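PDB 3FHD: ORF 37 from Human herpesvirus 8 type M, which cuts double- and single-stranded DNA as an endonuclease and exonuclease, processing branched viral DNA intermediates so that unit-length genomes can be packaged. Local coordinates for residues 157-170 with 228-241. Residues are numbered along the deposited sequence; the frame is centred on the assembly and turned at random.
Sequences WDALRDGIISSSKF and GFMQSPQNGIFGVS. With SO4 (sulfate ion), chain B.
Phe-229 reaches into a niche lined by Trp-157, Leu-160, Ile-164 and the aliphatic stem of Arg-161. Its CB lies 3.6 Å from Trp-157 CZ3, and CD2 meets the Leu-160 methyl CD2. With CG anti to the backbone N (chi1 -167°), the ring is carried across to Arg-161, whose CG sits over the centre of one face, 4.0 Å from the centroid, in a CH-pi contact. CE1 runs close to Arg-161 NH1, and CZ ends against Ile-164 CG2 at 3.8 Å. A phenyl suits this place, offering a flat face to a methylene and an edge both to the isoleucine methyl and to the tryptophan ring, a T-shaped pair with planes at 79°.

Arg-161 combines that stem with a charged end: bent at chi3 (58°), it gives a nearly straight hydrogen bond from NH1 to sulfate O4 (2.6 Å), while NH2 bonds O1. The small hydroxyls of Ser-167, Ser-168 and Ser-241 also grip the ion; Ser-167 OG is 2.6 Å from sulfate O3. Near the magnesium ligands Asp-243 and Glu-266, this sulfate, probably from the crystallisation liquor, may occupy the place of a DNA phosphate.

Ile-165 N donates to Ile-237 O (2.9 Å) and Ile-165 O accepts from Gly-239 N, setting the short, weakly bonded strand 165-166 parallel to 238-240, the middle strand of a three-stranded mixed sheet completed by 230-231. Helix 134-147 packs on Leu-160 and Gln-231, helix 394-412 on Met-230, and helix 468-489 on Phe-170 and Phe-238.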
# COMPACT_ATOMS: atom_id res chain seq x y z
N TRP A 157 6.91 6.39 10.66
CA TRP A 157 6.45 5.39 9.65
C TRP A 157 6.69 3.93 10.07
O TRP A 157 5.73 3.15 10.13
CB TRP A 157 7.12 5.65 8.28
CG TRP A 157 6.48 4.96 7.12
CD1 TRP A 157 7.03 4.01 6.31
CD2 TRP A 157 5.15 5.20 6.61
NE1 TRP A 157 6.12 3.62 5.35
CE2 TRP A 157 4.96 4.34 5.51
CE3 TRP A 157 4.09 6.06 6.99
CZ2 TRP A 157 3.75 4.32 4.76
CZ3 TRP A 157 2.88 6.03 6.24
CH2 TRP A 157 2.73 5.15 5.15
N ASP A 158 7.95 3.59 10.34
CA ASP A 158 8.35 2.20 10.64
C ASP A 158 7.70 1.75 11.94
O ASP A 158 7.16 0.66 11.99
CB ASP A 158 9.87 2.04 10.71
CG ASP A 158 10.54 2.14 9.33
OD1 ASP A 158 9.87 1.90 8.30
OD2 ASP A 158 11.76 2.46 9.29
N ALA A 159 7.74 2.59 12.97
CA ALA A 159 7.16 2.26 14.27
C ALA A 159 5.66 1.98 14.23
O ALA A 159 5.17 1.00 14.83
CB ALA A 159 7.48 3.38 15.30
N LEU A 160 4.93 2.82 13.48
CA LEU A 160 3.48 2.74 13.36
C LEU A 160 3.02 1.47 12.59
O LEU A 160 1.99 0.84 12.92
CB LEU A 160 3.01 3.99 12.60
CG LEU A 160 1.50 4.04 12.32
CD1 LEU A 160 0.65 4.04 13.59
CD2 LEU A 160 1.12 5.25 11.40
N ARG A 161 3.82 1.07 11.59
CA ARG A 161 3.54 -0.11 10.79
C ARG A 161 3.78 -1.47 11.51
O ARG A 161 3.26 -2.52 11.07
CB ARG A 161 4.29 -0.02 9.47
CG ARG A 161 3.77 1.13 8.61
CD ARG A 161 4.79 1.46 7.50
NE ARG A 161 5.03 0.27 6.68
CZ ARG A 161 4.33 -0.04 5.58
NH1 ARG A 161 3.37 0.76 5.14
NH2 ARG A 161 4.58 -1.16 4.92
N ASP A 162 4.52 -1.43 12.59
CA ASP A 162 4.79 -2.65 13.38
C ASP A 162 3.47 -3.22 13.93
O ASP A 162 2.55 -2.44 14.29
CB ASP A 162 5.76 -2.34 14.51
CG ASP A 162 6.00 -3.57 15.39
OD1 ASP A 162 6.69 -4.48 14.91
OD2 ASP A 162 5.41 -3.69 16.49
N GLY A 163 3.34 -4.55 13.90
CA GLY A 163 2.18 -5.26 14.45
C GLY A 163 1.00 -5.34 13.48
O GLY A 163 -0.07 -5.82 13.82
N ILE A 164 1.21 -4.85 12.27
CA ILE A 164 0.12 -4.78 11.33
C ILE A 164 0.45 -5.60 10.09
O ILE A 164 1.58 -5.53 9.61
CB ILE A 164 -0.10 -3.30 10.87
CG1 ILE A 164 -0.56 -2.42 12.04
CG2 ILE A 164 -1.06 -3.25 9.70
CD1 ILE A 164 -2.07 -2.30 12.22
N ILE A 165 -0.54 -6.31 9.55
CA ILE A 165 -0.37 -6.96 8.25
C ILE A 165 -0.74 -5.89 7.20
O ILE A 165 -1.92 -5.55 7.05
CB ILE A 165 -1.24 -8.18 8.10
CG1 ILE A 165 -0.75 -9.33 9.02
CG2 ILE A 165 -1.19 -8.70 6.61
CD1 ILE A 165 -1.79 -10.48 9.19
N SER A 166 0.28 -5.33 6.56
CA SER A 166 0.12 -4.25 5.59
C SER A 166 -0.01 -4.89 4.22
O SER A 166 0.22 -6.09 4.08
CB SER A 166 1.33 -3.32 5.65
OG SER A 166 2.52 -4.05 5.33
N SER A 167 -0.37 -4.11 3.19
CA SER A 167 -0.56 -4.69 1.87
C SER A 167 0.67 -5.31 1.20
O SER A 167 0.53 -6.26 0.46
CB SER A 167 -1.30 -3.72 0.93
OG SER A 167 -0.41 -2.72 0.44
N SER A 168 1.86 -4.80 1.51
CA SER A 168 3.12 -5.39 1.05
C SER A 168 3.45 -6.74 1.72
O SER A 168 4.31 -7.46 1.24
CB SER A 168 4.28 -4.40 1.34
OG SER A 168 4.39 -4.21 2.74
N LYS A 169 2.78 -7.05 2.84
CA LYS A 169 2.96 -8.32 3.58
C LYS A 169 1.75 -9.24 3.44
O LYS A 169 1.75 -10.35 3.96
CB LYS A 169 3.15 -8.05 5.07
CG LYS A 169 4.51 -7.40 5.42
CD LYS A 169 4.61 -7.19 6.90
CE LYS A 169 5.62 -6.13 7.20
NZ LYS A 169 6.12 -6.33 8.59
N PHE A 170 0.72 -8.81 2.73
CA PHE A 170 -0.53 -9.62 2.72
C PHE A 170 -0.39 -11.03 2.06
O PHE A 170 -0.89 -12.03 2.60
CB PHE A 170 -1.71 -8.80 2.16
CG PHE A 170 -3.04 -9.51 2.32
CD1 PHE A 170 -3.61 -9.64 3.58
CD2 PHE A 170 -3.69 -10.05 1.23
CE1 PHE A 170 -4.84 -10.32 3.75
CE2 PHE A 170 -4.92 -10.74 1.37
CZ PHE A 170 -5.50 -10.88 2.64
N GLY A 228 -1.19 8.69 3.62
CA GLY A 228 -0.51 8.15 4.78
C GLY A 228 -0.90 6.69 5.01
O GLY A 228 -1.33 5.99 4.09
N PHE A 229 -0.73 6.23 6.24
CA PHE A 229 -1.01 4.86 6.55
C PHE A 229 -2.44 4.73 7.12
O PHE A 229 -2.77 5.36 8.11
CB PHE A 229 -0.02 4.34 7.59
CG PHE A 229 -0.05 2.85 7.73
CD1 PHE A 229 0.21 2.02 6.62
CD2 PHE A 229 -0.36 2.26 8.94
CE1 PHE A 229 0.18 0.59 6.75
CE2 PHE A 229 -0.40 0.89 9.08
CZ PHE A 229 -0.14 0.06 7.99
N MET A 230 -3.26 3.92 6.46
CA MET A 230 -4.65 3.74 6.83
C MET A 230 -4.82 2.42 7.56
O MET A 230 -4.89 1.38 6.91
CB MET A 230 -5.51 3.72 5.57
CG MET A 230 -5.57 5.11 4.95
SD MET A 230 -6.26 5.30 3.30
CE MET A 230 -5.85 3.78 2.52
N GLN A 231 -4.93 2.48 8.89
CA GLN A 231 -5.19 1.30 9.70
C GLN A 231 -6.69 0.91 9.50
O GLN A 231 -7.54 1.80 9.24
CB GLN A 231 -4.93 1.63 11.18
CG GLN A 231 -3.51 2.14 11.47
CD GLN A 231 -3.38 2.76 12.86
OE1 GLN A 231 -2.96 2.10 13.81
NE2 GLN A 231 -3.73 4.05 12.97
N SER A 232 -7.03 -0.37 9.61
CA SER A 232 -8.43 -0.79 9.70
C SER A 232 -9.09 -0.36 11.02
O SER A 232 -8.70 -0.83 12.09
CB SER A 232 -8.59 -2.32 9.54
OG SER A 232 -9.90 -2.73 9.99
N PRO A 233 -10.13 0.50 10.97
CA PRO A 233 -10.79 0.87 12.24
C PRO A 233 -11.63 -0.25 12.83
O PRO A 233 -11.98 -0.20 14.01
CB PRO A 233 -11.67 2.07 11.85
CG PRO A 233 -11.94 1.86 10.34
CD PRO A 233 -10.69 1.22 9.81
N GLN A 234 -11.98 -1.26 12.03
CA GLN A 234 -12.86 -2.31 12.51
C GLN A 234 -12.11 -3.42 13.23
O GLN A 234 -12.65 -4.02 14.14
CB GLN A 234 -13.71 -2.87 11.38
CG GLN A 234 -14.73 -1.86 10.80
CD GLN A 234 -15.78 -1.43 11.82
OE1 GLN A 234 -15.45 -0.89 12.89
NE2 GLN A 234 -17.03 -1.68 11.51
N ASN A 235 -10.84 -3.65 12.87
CA ASN A 235 -10.05 -4.72 13.53
C ASN A 235 -8.69 -4.31 14.12
O ASN A 235 -8.20 -4.95 15.06
CB ASN A 235 -9.90 -5.93 12.59
CG ASN A 235 -9.32 -5.57 11.24
OD1 ASN A 235 -8.18 -5.12 11.15
ND2 ASN A 235 -10.11 -5.77 10.18
N GLY A 236 -8.08 -3.26 13.58
CA GLY A 236 -6.76 -2.84 14.01
C GLY A 236 -5.59 -3.80 13.72
O GLY A 236 -4.51 -3.60 14.24
N ILE A 237 -5.80 -4.81 12.86
CA ILE A 237 -4.73 -5.77 12.50
C ILE A 237 -4.24 -5.62 11.07
O ILE A 237 -3.13 -6.06 10.73
CB ILE A 237 -5.11 -7.24 12.83
CG1 ILE A 237 -6.10 -7.81 11.80
CG2 ILE A 237 -5.69 -7.35 14.20
CD1 ILE A 237 -6.26 -9.34 11.90
N PHE A 238 -5.06 -4.98 10.23
CA PHE A 238 -4.69 -4.72 8.84
C PHE A 238 -4.52 -3.20 8.59
O PHE A 238 -5.09 -2.37 9.29
CB PHE A 238 -5.74 -5.21 7.84
CG PHE A 238 -6.00 -6.68 7.87
CD1 PHE A 238 -5.02 -7.58 7.44
CD2 PHE A 238 -7.28 -7.19 8.27
CE1 PHE A 238 -5.28 -8.97 7.42
CE2 PHE A 238 -7.55 -8.59 8.25
CZ PHE A 238 -6.53 -9.46 7.84
N GLY A 239 -3.74 -2.87 7.56
CA GLY A 239 -3.60 -1.49 7.13
C GLY A 239 -2.85 -1.40 5.81
O GLY A 239 -2.11 -2.32 5.44
N VAL A 240 -3.03 -0.29 5.11
CA VAL A 240 -2.37 -0.05 3.84
C VAL A 240 -1.94 1.43 3.70
O VAL A 240 -2.47 2.34 4.39
CB VAL A 240 -3.27 -0.41 2.62
CG1 VAL A 240 -3.82 -1.85 2.70
CG2 VAL A 240 -4.43 0.54 2.49
N SER A 241 -0.97 1.67 2.82
CA SER A 241 -0.87 3.03 2.28
C SER A 241 -1.14 2.88 0.77
O SER A 241 -0.90 1.81 0.19
CB SER A 241 0.49 3.69 2.56
OG SER A 241 1.53 2.90 2.02
S SO4 B . 1.78 -0.92 2.23
O1 SO4 B . 2.42 -2.04 2.91
O2 SO4 B . 2.18 -0.93 0.82
O3 SO4 B . 0.36 -1.13 2.36
O4 SO4 B . 2.09 0.31 2.92
O HOH W 1 -1.91 -4.14 15.35